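Local coordinates for protein CRISPR-associated endonuclease Cas9 (PDB 5X2H) that binds a guide RNA and uses it to recognise and cut matching DNA of invading mobile genetic elements, with separate nuclease domains for the two target strands, at residues 135-140 with 153-158; 149-154 with 198-203. All coordinates share one frame; numbering follows the deposited sequence.

Both contacts gather on helix 150-162, with centres about 4 Å apart and about 28 and 27 Å from the centre of the chain, away from the predicted RuvC active site. Contact 1 packs the loop that follows helix 121-133 against the middle of this helix; contact 2 sets the helix's first turn against the loop leading into helix 203-219. Along the chain 135-140 comes first, then 149-158, where the contacts share Lys153 and Ala154, and finally 198-203. The two loops also meet directly, through a backbone hydrogen bond between Tyr137 and Gln203. Together the two loops and helix 150-162, in the recognition lobe, contact guide RNA and target DNA.

Contact 1 (135-140 with 153-158); sequences RGYDDI and KAIKQN. With nucleotides of chain B; nucleotides of chain C.
Ile155 reaches from helix 150-162 to the loop 135-140 with a single methyl group, CD1, which lies 3.3 Å from Asp139 OD2 and 4.4 Å from Tyr137 CD2. Its CG1 sits between the backbone N and the carbonyl carbon (chi1 66°), and the extended branch beyond it carries CD1 to the carboxylate and obliquely to the tyrosine ring. The other branch, CG2, packs on Cys200. No hydrogen bond crosses between the two segments. Asp139 is the centre of an inverse gamma turn. The loop belongs to the helical recognition (REC) lobe of Cas9, which holds the guide-target heteroduplex, and it touches both strands. Arg135, extended from CG to NE, makes a bent bond (136°) from NE to OP1 of G18 of chain B at 2.8 Å. Its NH1 is held by the carbonyls of Ala236 and Tyr238. Gly136 N donates to OP1 of G19 of chain B at 3.0 Å. Tyr137 spans from one strand to the other. With CG anti to the backbone N (chi1 172°), its ring has O2' of G18 of chain B at the edge, near its plane, and O4' of DA13 of chain C oblique to it; OH comes within 2.9 Å of O3' of DA13 of chain C.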
# COMPACT_ATOMS: atom_id res chain seq x y z
N ARG A 135 5.78 -26.34 -6.11
CA ARG A 135 4.82 -26.95 -7.02
C ARG A 135 4.71 -26.23 -8.35
O ARG A 135 3.90 -26.64 -9.19
CB ARG A 135 3.44 -27.02 -6.35
CG ARG A 135 2.91 -25.69 -5.84
CD ARG A 135 1.58 -25.85 -5.12
NE ARG A 135 1.03 -24.58 -4.66
CZ ARG A 135 -0.11 -24.44 -4.00
NH1 ARG A 135 -0.84 -25.50 -3.70
NH2 ARG A 135 -0.52 -23.23 -3.63
N GLY A 136 5.49 -25.18 -8.58
CA GLY A 136 5.52 -24.52 -9.87
C GLY A 136 4.42 -23.49 -10.04
O GLY A 136 3.51 -23.35 -9.22
N TYR A 137 4.50 -22.76 -11.15
CA TYR A 137 3.58 -21.67 -11.42
C TYR A 137 2.28 -22.18 -12.02
O TYR A 137 2.28 -23.01 -12.93
CB TYR A 137 4.23 -20.65 -12.36
CG TYR A 137 3.26 -19.59 -12.82
CD1 TYR A 137 2.83 -18.60 -11.95
CD2 TYR A 137 2.77 -19.58 -14.12
CE1 TYR A 137 1.94 -17.63 -12.37
CE2 TYR A 137 1.89 -18.62 -14.54
CZ TYR A 137 1.47 -17.64 -13.66
OH TYR A 137 0.59 -16.68 -14.09
N ASP A 138 1.16 -21.65 -11.52
CA ASP A 138 -0.17 -22.05 -11.96
C ASP A 138 -0.57 -21.20 -13.16
O ASP A 138 -1.13 -20.11 -13.03
CB ASP A 138 -1.18 -21.91 -10.82
CG ASP A 138 -2.56 -22.43 -11.18
OD1 ASP A 138 -2.68 -23.16 -12.19
OD2 ASP A 138 -3.52 -22.11 -10.45
N ASP A 139 -0.27 -21.71 -14.36
CA ASP A 139 -0.54 -20.98 -15.60
C ASP A 139 -2.03 -21.04 -15.90
O ASP A 139 -2.52 -21.89 -16.65
CB ASP A 139 0.29 -21.55 -16.75
CG ASP A 139 0.27 -20.67 -17.98
OD1 ASP A 139 -0.15 -19.50 -17.87
OD2 ASP A 139 0.68 -21.15 -19.06
N ILE A 140 -2.77 -20.10 -15.31
CA ILE A 140 -4.22 -20.10 -15.46
C ILE A 140 -4.64 -19.45 -16.77
O ILE A 140 -5.43 -20.01 -17.54
CB ILE A 140 -4.88 -19.41 -14.25
CG1 ILE A 140 -4.15 -18.11 -13.90
CG2 ILE A 140 -4.92 -20.35 -13.05
CD1 ILE A 140 -4.85 -17.28 -12.84
N LYS A 153 7.87 -16.68 -20.64
CA LYS A 153 8.76 -17.21 -21.67
C LYS A 153 9.34 -18.55 -21.25
O LYS A 153 9.46 -19.47 -22.07
CB LYS A 153 9.90 -16.22 -21.95
CG LYS A 153 9.55 -15.03 -22.83
CD LYS A 153 10.82 -14.38 -23.36
CE LYS A 153 10.74 -12.86 -23.36
NZ LYS A 153 9.84 -12.33 -24.41
N ALA A 154 9.71 -18.68 -19.97
CA ALA A 154 10.44 -19.87 -19.53
C ALA A 154 9.54 -21.09 -19.46
O ALA A 154 9.97 -22.20 -19.79
CB ALA A 154 11.10 -19.60 -18.18
N ILE A 155 8.29 -20.92 -19.01
CA ILE A 155 7.40 -22.08 -18.92
C ILE A 155 7.08 -22.61 -20.30
O ILE A 155 6.87 -23.82 -20.48
CB ILE A 155 6.12 -21.73 -18.14
CG1 ILE A 155 5.27 -20.71 -18.90
CG2 ILE A 155 6.45 -21.22 -16.74
CD1 ILE A 155 3.88 -20.54 -18.32
N LYS A 156 7.04 -21.74 -21.32
CA LYS A 156 6.80 -22.19 -22.68
C LYS A 156 8.03 -22.87 -23.27
O LYS A 156 7.91 -23.90 -23.95
CB LYS A 156 6.37 -21.02 -23.56
N GLN A 157 9.21 -22.31 -23.02
CA GLN A 157 10.44 -22.95 -23.49
C GLN A 157 10.65 -24.30 -22.82
O GLN A 157 11.07 -25.26 -23.46
CB GLN A 157 11.64 -22.03 -23.24
N ASN A 158 10.35 -24.39 -21.52
CA ASN A 158 10.46 -25.67 -20.83
C ASN A 158 9.38 -26.65 -21.28
O ASN A 158 9.62 -27.86 -21.29
CB ASN A 158 10.38 -25.46 -19.32
CG ASN A 158 11.69 -24.99 -18.73
OD1 ASN A 158 12.76 -25.40 -19.17
ND2 ASN A 158 11.61 -24.12 -17.72
P G B 18 2.80 -21.09 -4.04
OP1 G B 18 2.83 -22.57 -3.87
OP2 G B 18 3.17 -20.22 -2.89
O5' G B 18 3.72 -20.71 -5.27
C5' G B 18 3.47 -21.28 -6.55
C4' G B 18 4.30 -20.63 -7.62
O4' G B 18 4.00 -19.21 -7.70
C3' G B 18 5.80 -20.68 -7.42
O3' G B 18 6.37 -21.93 -7.76
C2' G B 18 6.27 -19.53 -8.31
O2' G B 18 6.23 -19.92 -9.68
C1' G B 18 5.16 -18.51 -8.08
N9 G B 18 5.54 -17.57 -7.00
C8 G B 18 5.12 -17.57 -5.69
N7 G B 18 5.66 -16.61 -4.99
C5 G B 18 6.50 -15.95 -5.89
C6 G B 18 7.35 -14.83 -5.71
O6 G B 18 7.53 -14.18 -4.68
N1 G B 18 8.01 -14.49 -6.89
C2 G B 18 7.87 -15.15 -8.09
N2 G B 18 8.59 -14.68 -9.12
N3 G B 18 7.09 -16.20 -8.26
C4 G B 18 6.44 -16.54 -7.13
P DA C 13 6.10 -12.52 -15.79
OP1 DA C 13 6.44 -13.46 -16.87
OP2 DA C 13 6.02 -11.06 -16.05
O5' DA C 13 4.71 -12.97 -15.15
C5' DA C 13 4.47 -14.34 -14.88
C4' DA C 13 3.01 -14.59 -14.61
O4' DA C 13 2.74 -14.42 -13.19
C3' DA C 13 2.04 -13.65 -15.33
O3' DA C 13 0.95 -14.39 -15.85
C2' DA C 13 1.59 -12.68 -14.23
C1' DA C 13 1.63 -13.58 -13.01
N9 DA C 13 1.82 -12.85 -11.75
C8 DA C 13 2.66 -11.79 -11.52
N7 DA C 13 2.62 -11.35 -10.29
C5 DA C 13 1.70 -12.18 -9.66
C6 DA C 13 1.21 -12.23 -8.34
N6 DA C 13 1.60 -11.39 -7.38
N1 DA C 13 0.30 -13.18 -8.05
C2 DA C 13 -0.09 -14.02 -9.02
N3 DA C 13 0.29 -14.06 -10.29
C4 DA C 13 1.20 -13.11 -10.55
P G B 19 7.63 -22.49 -6.94
OP1 G B 19 7.96 -23.82 -7.52
OP2 G B 19 7.37 -22.39 -5.49
O5' G B 19 8.81 -21.48 -7.32
C5' G B 19 9.25 -21.39 -8.67
C4' G B 19 10.24 -20.28 -8.89
O4' G B 19 9.66 -18.98 -8.60
C3' G B 19 11.50 -20.28 -8.05
O3' G B 19 12.44 -21.28 -8.41
C2' G B 19 12.01 -18.86 -8.27
O2' G B 19 12.58 -18.74 -9.57
C1' G B 19 10.70 -18.08 -8.25
N9 G B 19 10.45 -17.50 -6.92
C8 G B 19 9.74 -18.04 -5.87
N7 G B 19 9.75 -17.28 -4.81
C5 G B 19 10.51 -16.18 -5.17
C6 G B 19 10.87 -15.02 -4.44
O6 G B 19 10.57 -14.73 -3.28
N1 G B 19 11.65 -14.15 -5.18
C2 G B 19 12.05 -14.37 -6.48
N2 G B 19 12.82 -13.41 -7.03
N3 G B 19 11.73 -15.45 -7.17
C4 G B 19 10.95 -16.30 -6.47

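Contact 2 (149-154 with 198-203); sequences GAILKA and ERCIAQ. With nucleotides of chain C.
Ala154 and Cys200 bring helix 150-162 and the loop before helix 203-219 together, their CB atoms 4.2 Å apart. The motif is a helix N-terminus bound to a phosphate: Gly149 occupies the N-cap position, and the first turn of the helix presents its backbone N-H groups to the target DNA strand while its flank packs on the loop. The close-packed part is small and apolar. Ala154 points its methyl group at the loop, and Ala154 CB also lies 3.9 Å from Glu198 O. One turn earlier, Ile151 CG2 meets Cys200 SG at 4.2 Å; with SG turned away from the carbonyl carbon and beside the backbone N (chi1 -75°), the sulfur is placed next to this branch. No hydrogen bond joins the two segments here, but Asn158, further along the same helix, donates through ND2 to the carbonyls of both Glu198 and Cys200 and so ties down the loop backbone.

Toward solvent the contact thins out. The side chains of Glu198 and Arg199 set off away from the helix and pair with each other in a long salt bridge, Arg199 NH2 to Glu198 OE1 at 3.6 Å. The arginine is further engaged by a cation-pi contact with Tyr176 and by the carbonyl of Asn189.

On the DNA side, the dipole of the helix probably favours the phosphate at its start. Ile151 extends its CG1 branch to the sugar of DA12 of chain C, bringing CD1 to 3.4 Å from O4'. Two N-H groups converge on OP1 of DA13 of chain C: a weak, bent bond from Ile151 N and a straighter one from Leu152 N, 3.1 Å long with an angle of 160° at the hydrogen.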
# COMPACT_ATOMS: atom_id res chain seq x y z
N GLY A 149 6.32 -11.82 -20.07
CA GLY A 149 7.47 -11.61 -19.23
C GLY A 149 8.41 -12.80 -19.23
O GLY A 149 8.26 -13.76 -19.99
N ALA A 150 9.41 -12.73 -18.35
CA ALA A 150 10.46 -13.74 -18.32
C ALA A 150 9.92 -15.10 -17.89
O ALA A 150 10.29 -16.13 -18.45
CB ALA A 150 11.59 -13.30 -17.40
N ILE A 151 9.03 -15.12 -16.89
CA ILE A 151 8.52 -16.39 -16.39
C ILE A 151 7.60 -17.04 -17.42
O ILE A 151 7.63 -18.27 -17.60
CB ILE A 151 7.82 -16.18 -15.04
CG1 ILE A 151 8.84 -15.78 -13.98
CG2 ILE A 151 7.07 -17.44 -14.61
CD1 ILE A 151 8.27 -15.68 -12.58
N LEU A 152 6.78 -16.24 -18.11
CA LEU A 152 5.93 -16.80 -19.15
C LEU A 152 6.76 -17.34 -20.31
O LEU A 152 6.40 -18.36 -20.91
CB LEU A 152 4.94 -15.75 -19.65
CG LEU A 152 3.84 -15.33 -18.66
CD1 LEU A 152 2.84 -14.41 -19.34
CD2 LEU A 152 3.15 -16.56 -18.08
N LYS A 153 7.87 -16.68 -20.64
CA LYS A 153 8.76 -17.21 -21.67
C LYS A 153 9.34 -18.55 -21.25
O LYS A 153 9.46 -19.47 -22.07
CB LYS A 153 9.90 -16.22 -21.95
CG LYS A 153 9.55 -15.03 -22.83
CD LYS A 153 10.82 -14.38 -23.36
CE LYS A 153 10.74 -12.86 -23.36
NZ LYS A 153 9.84 -12.33 -24.41
N ALA A 154 9.71 -18.68 -19.97
CA ALA A 154 10.44 -19.87 -19.53
C ALA A 154 9.54 -21.09 -19.46
O ALA A 154 9.97 -22.20 -19.79
CB ALA A 154 11.10 -19.60 -18.18
N GLU A 198 14.92 -19.38 -15.65
CA GLU A 198 15.00 -20.27 -16.81
C GLU A 198 14.34 -21.62 -16.54
O GLU A 198 13.84 -22.26 -17.48
CB GLU A 198 16.46 -20.45 -17.21
CG GLU A 198 16.69 -21.15 -18.54
CD GLU A 198 18.17 -21.24 -18.88
OE1 GLU A 198 19.00 -20.76 -18.08
OE2 GLU A 198 18.51 -21.78 -19.96
N ARG A 199 14.34 -22.08 -15.30
CA ARG A 199 13.86 -23.42 -14.96
C ARG A 199 12.38 -23.45 -14.59
O ARG A 199 11.88 -24.51 -14.19
CB ARG A 199 14.69 -24.00 -13.82
CG ARG A 199 16.19 -23.99 -14.07
CD ARG A 199 16.63 -25.15 -14.95
NE ARG A 199 18.08 -25.27 -15.00
CZ ARG A 199 18.85 -24.76 -15.96
NH1 ARG A 199 20.16 -24.92 -15.91
NH2 ARG A 199 18.30 -24.11 -16.97
N CYS A 200 11.66 -22.33 -14.72
CA CYS A 200 10.26 -22.29 -14.32
C CYS A 200 9.42 -23.24 -15.18
O CYS A 200 9.50 -23.21 -16.41
CB CYS A 200 9.72 -20.87 -14.43
SG CYS A 200 10.27 -19.77 -13.11
N ILE A 201 8.62 -24.07 -14.52
CA ILE A 201 7.77 -25.06 -15.18
C ILE A 201 6.36 -24.93 -14.64
O ILE A 201 6.16 -24.78 -13.42
CB ILE A 201 8.31 -26.50 -14.97
CG1 ILE A 201 9.70 -26.64 -15.58
CG2 ILE A 201 7.35 -27.52 -15.56
CD1 ILE A 201 10.30 -28.01 -15.42
N ALA A 202 5.38 -24.98 -15.53
CA ALA A 202 3.98 -24.80 -15.14
C ALA A 202 3.56 -25.86 -14.13
O ALA A 202 3.92 -27.03 -14.24
CB ALA A 202 3.07 -24.86 -16.37
N GLN A 203 2.76 -25.43 -13.15
CA GLN A 203 2.37 -26.30 -12.05
C GLN A 203 1.61 -27.54 -12.53
O GLN A 203 1.73 -28.60 -11.92
CB GLN A 203 1.53 -25.50 -11.05
CG GLN A 203 0.86 -26.32 -9.97
CD GLN A 203 0.23 -25.46 -8.89
OE1 GLN A 203 -0.90 -25.72 -8.46
NE2 GLN A 203 0.95 -24.44 -8.45
P DA C 13 6.10 -12.52 -15.79
OP1 DA C 13 6.44 -13.46 -16.87
OP2 DA C 13 6.02 -11.06 -16.05
O5' DA C 13 4.71 -12.97 -15.15
C5' DA C 13 4.47 -14.34 -14.88
C4' DA C 13 3.01 -14.59 -14.61
O4' DA C 13 2.74 -14.42 -13.19
C3' DA C 13 2.04 -13.65 -15.33
O3' DA C 13 0.95 -14.39 -15.85
C2' DA C 13 1.59 -12.68 -14.23
C1' DA C 13 1.63 -13.58 -13.01
N9 DA C 13 1.82 -12.85 -11.75
C8 DA C 13 2.66 -11.79 -11.52
N7 DA C 13 2.62 -11.35 -10.29
C5 DA C 13 1.70 -12.18 -9.66
C6 DA C 13 1.21 -12.23 -8.34
N6 DA C 13 1.60 -11.39 -7.38
N1 DA C 13 0.30 -13.18 -8.05
C2 DA C 13 -0.09 -14.02 -9.02
N3 DA C 13 0.29 -14.06 -10.29
C4 DA C 13 1.20 -13.11 -10.55
P DA C 12 10.51 -8.54 -13.27
OP1 DA C 12 11.09 -8.64 -14.62
OP2 DA C 12 9.78 -7.32 -12.86
O5' DA C 12 9.53 -9.78 -13.04
C5' DA C 12 10.04 -11.10 -13.14
C4' DA C 12 8.92 -12.11 -13.12
O4' DA C 12 8.53 -12.37 -11.74
C3' DA C 12 7.65 -11.68 -13.85
O3' DA C 12 7.16 -12.77 -14.61
C2' DA C 12 6.69 -11.31 -12.71
C1' DA C 12 7.13 -12.30 -11.64
N9 DA C 12 6.79 -11.90 -10.28
C8 DA C 12 7.26 -10.82 -9.58
N7 DA C 12 6.79 -10.73 -8.36
C5 DA C 12 5.95 -11.82 -8.24
C6 DA C 12 5.13 -12.29 -7.19
N6 DA C 12 5.04 -11.68 -6.00
N1 DA C 12 4.42 -13.42 -7.41
C2 DA C 12 4.51 -14.03 -8.59
N3 DA C 12 5.23 -13.68 -9.66
C4 DA C 12 5.94 -12.56 -9.41